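Local structure of extracellular PQQ-dependent sugar dehydrogenase (6JT6) at residues Leu101-Leu104 against Gly105-Thr109; Thr124-Thr127 against Gly128-Gly132. The protein oxidises sugars as a PQQ-dependent pyranose dehydrogenase whose haem-binding cytochrome b domain, described here, probably passes electrons on from the catalytic domain. All blocks are in the same frame, centred on the assembly; numbering follows the deposited sequence.

Contact 1 of 2, residues Leu101-Leu104 against Gly105-Thr109; sequences LTIL and GSSGT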
loop_
_atom_site.group_PDB
_atom_site.type_symbol
_atom_site.label_atom_id
_atom_site.label_comp_id
_atom_site.label_asym_id
_atom_site.label_seq_id
_atom_site.Cartn_x
_atom_site.Cartn_y
_atom_site.Cartn_z
ATOM N N LEU A 101 -6.921 4.202 -8.002
ATOM C CA LEU A 101 -6.974 3.548 -6.696
ATOM C C LEU A 101 -8.395 3.189 -6.305
ATOM O O LEU A 101 -9.325 4.014 -6.411
ATOM C CB LEU A 101 -6.338 4.432 -5.585
ATOM C CG LEU A 101 -4.806 4.656 -5.727
ATOM C CD1 LEU A 101 -4.401 5.863 -4.917
ATOM C CD2 LEU A 101 -4.047 3.419 -5.256
ATOM N N THR A 102 -8.554 1.973 -5.798
ATOM C CA THR A 102 -9.873 1.509 -5.382
ATOM C C THR A 102 -9.653 0.918 -4.014
ATOM O O THR A 102 -8.888 -0.039 -3.885
ATOM C CB THR A 102 -10.390 0.402 -6.348
ATOM O OG1 THR A 102 -10.324 0.880 -7.702
ATOM C CG2 THR A 102 -11.817 -0.051 -5.965
ATOM N N ILE A 103 -10.321 1.467 -3.008
ATOM C CA ILE A 103 -10.290 0.850 -1.679
ATOM C C ILE A 103 -11.208 -0.364 -1.693
ATOM O O ILE A 103 -12.324 -0.293 -2.212
ATOM C CB ILE A 103 -10.669 1.848 -0.568
ATOM C CG1 ILE A 103 -9.572 2.931 -0.471
ATOM C CG2 ILE A 103 -10.794 1.143 0.809
ATOM C CD1 ILE A 103 -9.969 4.176 0.299
ATOM N N LEU A 104 -10.702 -1.463 -1.133
ATOM C CA LEU A 104 -11.358 -2.775 -1.136
ATOM C C LEU A 104 -11.900 -3.055 0.255
ATOM O O LEU A 104 -11.710 -2.235 1.172
ATOM C CB LEU A 104 -10.356 -3.874 -1.585
ATOM C CG LEU A 104 -9.656 -3.670 -2.947
ATOM C CD1 LEU A 104 -8.683 -4.806 -3.377
ATOM C CD2 LEU A 104 -10.650 -3.377 -4.073
ATOM N N GLY A 105 -12.552 -4.206 0.439
ATOM C CA GLY A 105 -13.144 -4.572 1.729
ATOM C C GLY A 105 -12.123 -4.906 2.799
ATOM O O GLY A 105 -10.911 -4.870 2.533
ATOM N N SER A 106 -12.607 -5.241 4.002
ATOM C CA SER A 106 -11.782 -5.417 5.227
ATOM C C SER A 106 -10.899 -4.186 5.576
ATOM O O SER A 106 -9.925 -4.295 6.311
ATOM C CB SER A 106 -10.944 -6.711 5.163
ATOM O OG SER A 106 -9.952 -6.641 4.155
ATOM N N SER A 107 -11.265 -3.016 5.044
ATOM C CA SER A 107 -10.621 -1.759 5.370
ATOM C C SER A 107 -11.391 -1.033 6.484
ATOM O O SER A 107 -12.574 -1.298 6.705
ATOM C CB SER A 107 -10.485 -0.852 4.123
ATOM O OG SER A 107 -9.702 -1.457 3.131
ATOM N N GLY A 108 -10.705 -0.109 7.160
ATOM C CA GLY A 108 -11.299 0.710 8.231
ATOM C C GLY A 108 -10.596 0.409 9.538
ATOM O O GLY A 108 -9.391 0.132 9.538
ATOM N N THR A 109 -11.336 0.456 10.645
ATOM C CA THR A 109 -10.756 0.182 11.952
ATOM C C THR A 109 -11.644 -0.688 12.820
ATOM O O THR A 109 -12.869 -0.603 12.726
ATOM C CB THR A 109 -10.300 1.486 12.682
ATOM O OG1 THR A 109 -9.618 1.147 13.906
ATOM C CG2 THR A 109 -11.464 2.409 12.961
HETATM O O HOH W 1 -13.834 -1.866 3.628
#
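The backbone carbonyl oxygen Leu-104 O takes two donors, a hydroxyl from the same bend of chain and a water: Ser-107 OG donates to it at 2.9 Å, and water 1 donates to Leu-104 O at 3.3 Å. The hydroxyl comes from above the carbonyl plane, 39° out of it, at a C=O...OG angle of 141°. With chi1 at -61°, OG lies beside its own backbone N and anti to the carbonyl carbon, which turns it back across the bend to Leu-104. The water closes a second bridge by accepting from Ser-107 N at 3.2 Å. An apolar touch adds to this, Ile-103 CG2 lying 3.9 Å from Ser-107 CB. At the crest, Ser-106 OG donates to Gly-105 O at 2.6 Å. Ser-107 OG also accepts from Val-117 N, so an alanine at Ser-107 would probably take this acceptor from Val-117 N and cost Leu-104 O its hydroxyl donor, with the longer water bond remaining. Leu-104 and Gly-108 pair through their backbones with Val-117 and Arg-115, a step of four residues on one strand against two on the other: strand 100-109 here bulges out of its hairpin with strand 113-121. Ile-103 and Ser-107 pack on Pro-80 of strand 79-86 in the other sheet, whereas Leu-104 packs on Leu-186, Leu-189 and Thr-190 of helix 182-191.

Contact 2 of 2, residues Thr124-Thr127 against Gly128-Gly132; sequences TRWT and GGAGG
Trp-126 lies inside the fold made by the type II' beta turn Gly-128 to Gly-131, which doubles the loop back on itself until Arg-125 and Gly-132 form a single beta bridge. The indole can be followed outward from CB. At chi1 55°, CG sits between the backbone N and the carbonyl carbon, and this turns the ring under the returning chain. Trp-126 CD1, on the ring edge, lies 3.1 Å from Gly-128 O, which is near the ring plane. The neighbouring NE1 makes its hydrogen bond to Asn-68 OD1, which also accepts from Ala-130 N, so one amide oxygen serves both indole and turn. Glycine backbone lies over one ring face. Gly-131 CA is 4.2 Å from the centroid of the five-membered ring, and Gly-132 N stands 3.5 Å from Trp-126 CE2. The closer CH-pi contact belongs to Gly-132 CA, 3.5 Å from the six-membered centroid and only 7° off the ring normal. Of the outer atoms of the six-membered ring, Trp-126 CZ2 meets Ala-130 CB at 4.2 Å. Trp-126 CH2 is 3.5 Å from Gly-132 C.

A backbone bond accompanies this overlap: Trp-126 N donates to Gly-131 O at 3.1 Å with an almost straight N-H...O angle of 178°. Backbone angles at Gly-128, Gly-131 and Gly-132 would jam a CB against the preceding carbonyl oxygen, and at Gly-132 it would also strike Thr-124 O. Leu-61, Pro-69, Tyr-96 and Ile-133 also touch the indole, with the attached N-acetylglucosamine nearby. Beyond the bridge, Arg-125 NH2 makes weak hydrogen bonds to Ile-133 O and to Thr-124 O, the latter at 3.2 Å.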
loop_
_atom_site.group_PDB
_atom_site.type_symbol
_atom_site.label_atom_id
_atom_site.label_comp_id
_atom_site.label_asym_id
_atom_site.label_seq_id
_atom_site.Cartn_x
_atom_site.Cartn_y
_atom_site.Cartn_z
ATOM N N THR A 124 2.560 0.459 -12.243
ATOM C CA THR A 124 3.773 -0.353 -12.384
ATOM C C THR A 124 4.782 0.266 -13.367
ATOM O O THR A 124 5.873 -0.249 -13.504
ATOM C CB THR A 124 3.444 -1.784 -12.816
ATOM O OG1 THR A 124 2.866 -1.716 -14.122
ATOM C CG2 THR A 124 2.437 -2.447 -11.857
ATOM N N ARG A 125 4.390 1.344 -14.054
ATOM C CA ARG A 125 5.299 2.115 -14.929
ATOM C C ARG A 125 5.190 3.595 -14.625
ATOM O O ARG A 125 4.083 4.108 -14.415
ATOM C CB ARG A 125 4.993 1.863 -16.405
ATOM C CG ARG A 125 5.248 0.428 -16.845
ATOM C CD ARG A 125 6.724 0.146 -17.102
ATOM N NE ARG A 125 6.939 -1.265 -17.446
ATOM C CZ ARG A 125 7.469 -2.180 -16.634
ATOM N NH1 ARG A 125 7.602 -3.432 -17.063
ATOM N NH2 ARG A 125 7.865 -1.857 -15.400
ATOM N N TRP A 126 6.326 4.277 -14.572
ATOM C CA TRP A 126 6.334 5.740 -14.415
ATOM C C TRP A 126 7.633 6.372 -14.916
ATOM O O TRP A 126 8.621 5.691 -15.125
ATOM C CB TRP A 126 6.115 6.139 -12.960
ATOM C CG TRP A 126 7.091 5.521 -11.983
ATOM C CD1 TRP A 126 8.315 6.011 -11.627
ATOM C CD2 TRP A 126 6.911 4.297 -11.243
ATOM N NE1 TRP A 126 8.908 5.185 -10.703
ATOM C CE2 TRP A 126 8.079 4.115 -10.454
ATOM C CE3 TRP A 126 5.877 3.348 -11.170
ATOM C CZ2 TRP A 126 8.241 3.033 -9.566
ATOM C CZ3 TRP A 126 6.029 2.248 -10.256
ATOM C CH2 TRP A 126 7.216 2.111 -9.487
ATOM N N THR A 127 7.665 7.685 -15.040
ATOM C CA THR A 127 8.900 8.300 -15.560
ATOM C C THR A 127 9.745 8.794 -14.396
ATOM O O THR A 127 9.275 9.521 -13.540
ATOM C CB THR A 127 8.601 9.401 -16.609
ATOM O OG1 THR A 127 7.767 10.408 -16.028
ATOM C CG2 THR A 127 7.857 8.809 -17.786
ATOM N N GLY A 128 10.982 8.354 -14.339
ATOM C CA GLY A 128 11.879 8.774 -13.291
ATOM C C GLY A 128 11.953 7.724 -12.215
ATOM O O GLY A 128 11.235 6.724 -12.273
ATOM N N GLY A 129 12.822 7.970 -11.241
ATOM C CA GLY A 129 13.066 7.052 -10.138
ATOM C C GLY A 129 13.459 5.682 -10.650
ATOM O O GLY A 129 14.311 5.556 -11.572
ATOM N N ALA A 130 12.821 4.658 -10.082
ATOM C CA ALA A 130 13.043 3.282 -10.506
ATOM C C ALA A 130 12.482 2.989 -11.903
ATOM O O ALA A 130 12.857 1.985 -12.523
ATOM C CB ALA A 130 12.430 2.324 -9.474
ATOM N N GLY A 131 11.572 3.838 -12.389
ATOM C CA GLY A 131 10.997 3.682 -13.713
ATOM C C GLY A 131 9.799 2.744 -13.750
ATOM O O GLY A 131 9.027 2.753 -14.720
ATOM N N GLY A 132 9.637 1.930 -12.706
ATOM C CA GLY A 132 8.512 0.996 -12.618
ATOM C C GLY A 132 8.768 -0.154 -11.670
ATOM O O GLY A 132 9.797 -0.204 -11.010
#

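Overall arrangement
Contact 1 closes before contact 2 opens, and strand 113-121 runs between them: it is the second arm of the hairpin containing contact 1, and the chain leaves it for the loop of contact 2 past the short segment closed by the Cys-120 to Cys-123 disulfide. The two centres are 25 Å apart, on opposite sides of the chain's centre, and their nearest atoms are about 10 Å apart, so neither touches the other. Both belong to the cytochrome domain. The first is a buried interruption within a sheet strand; the second is a partly buried loop, leading to strand 138-146 of the other sheet, beside the glycan. They therefore shape separate regions of one domain.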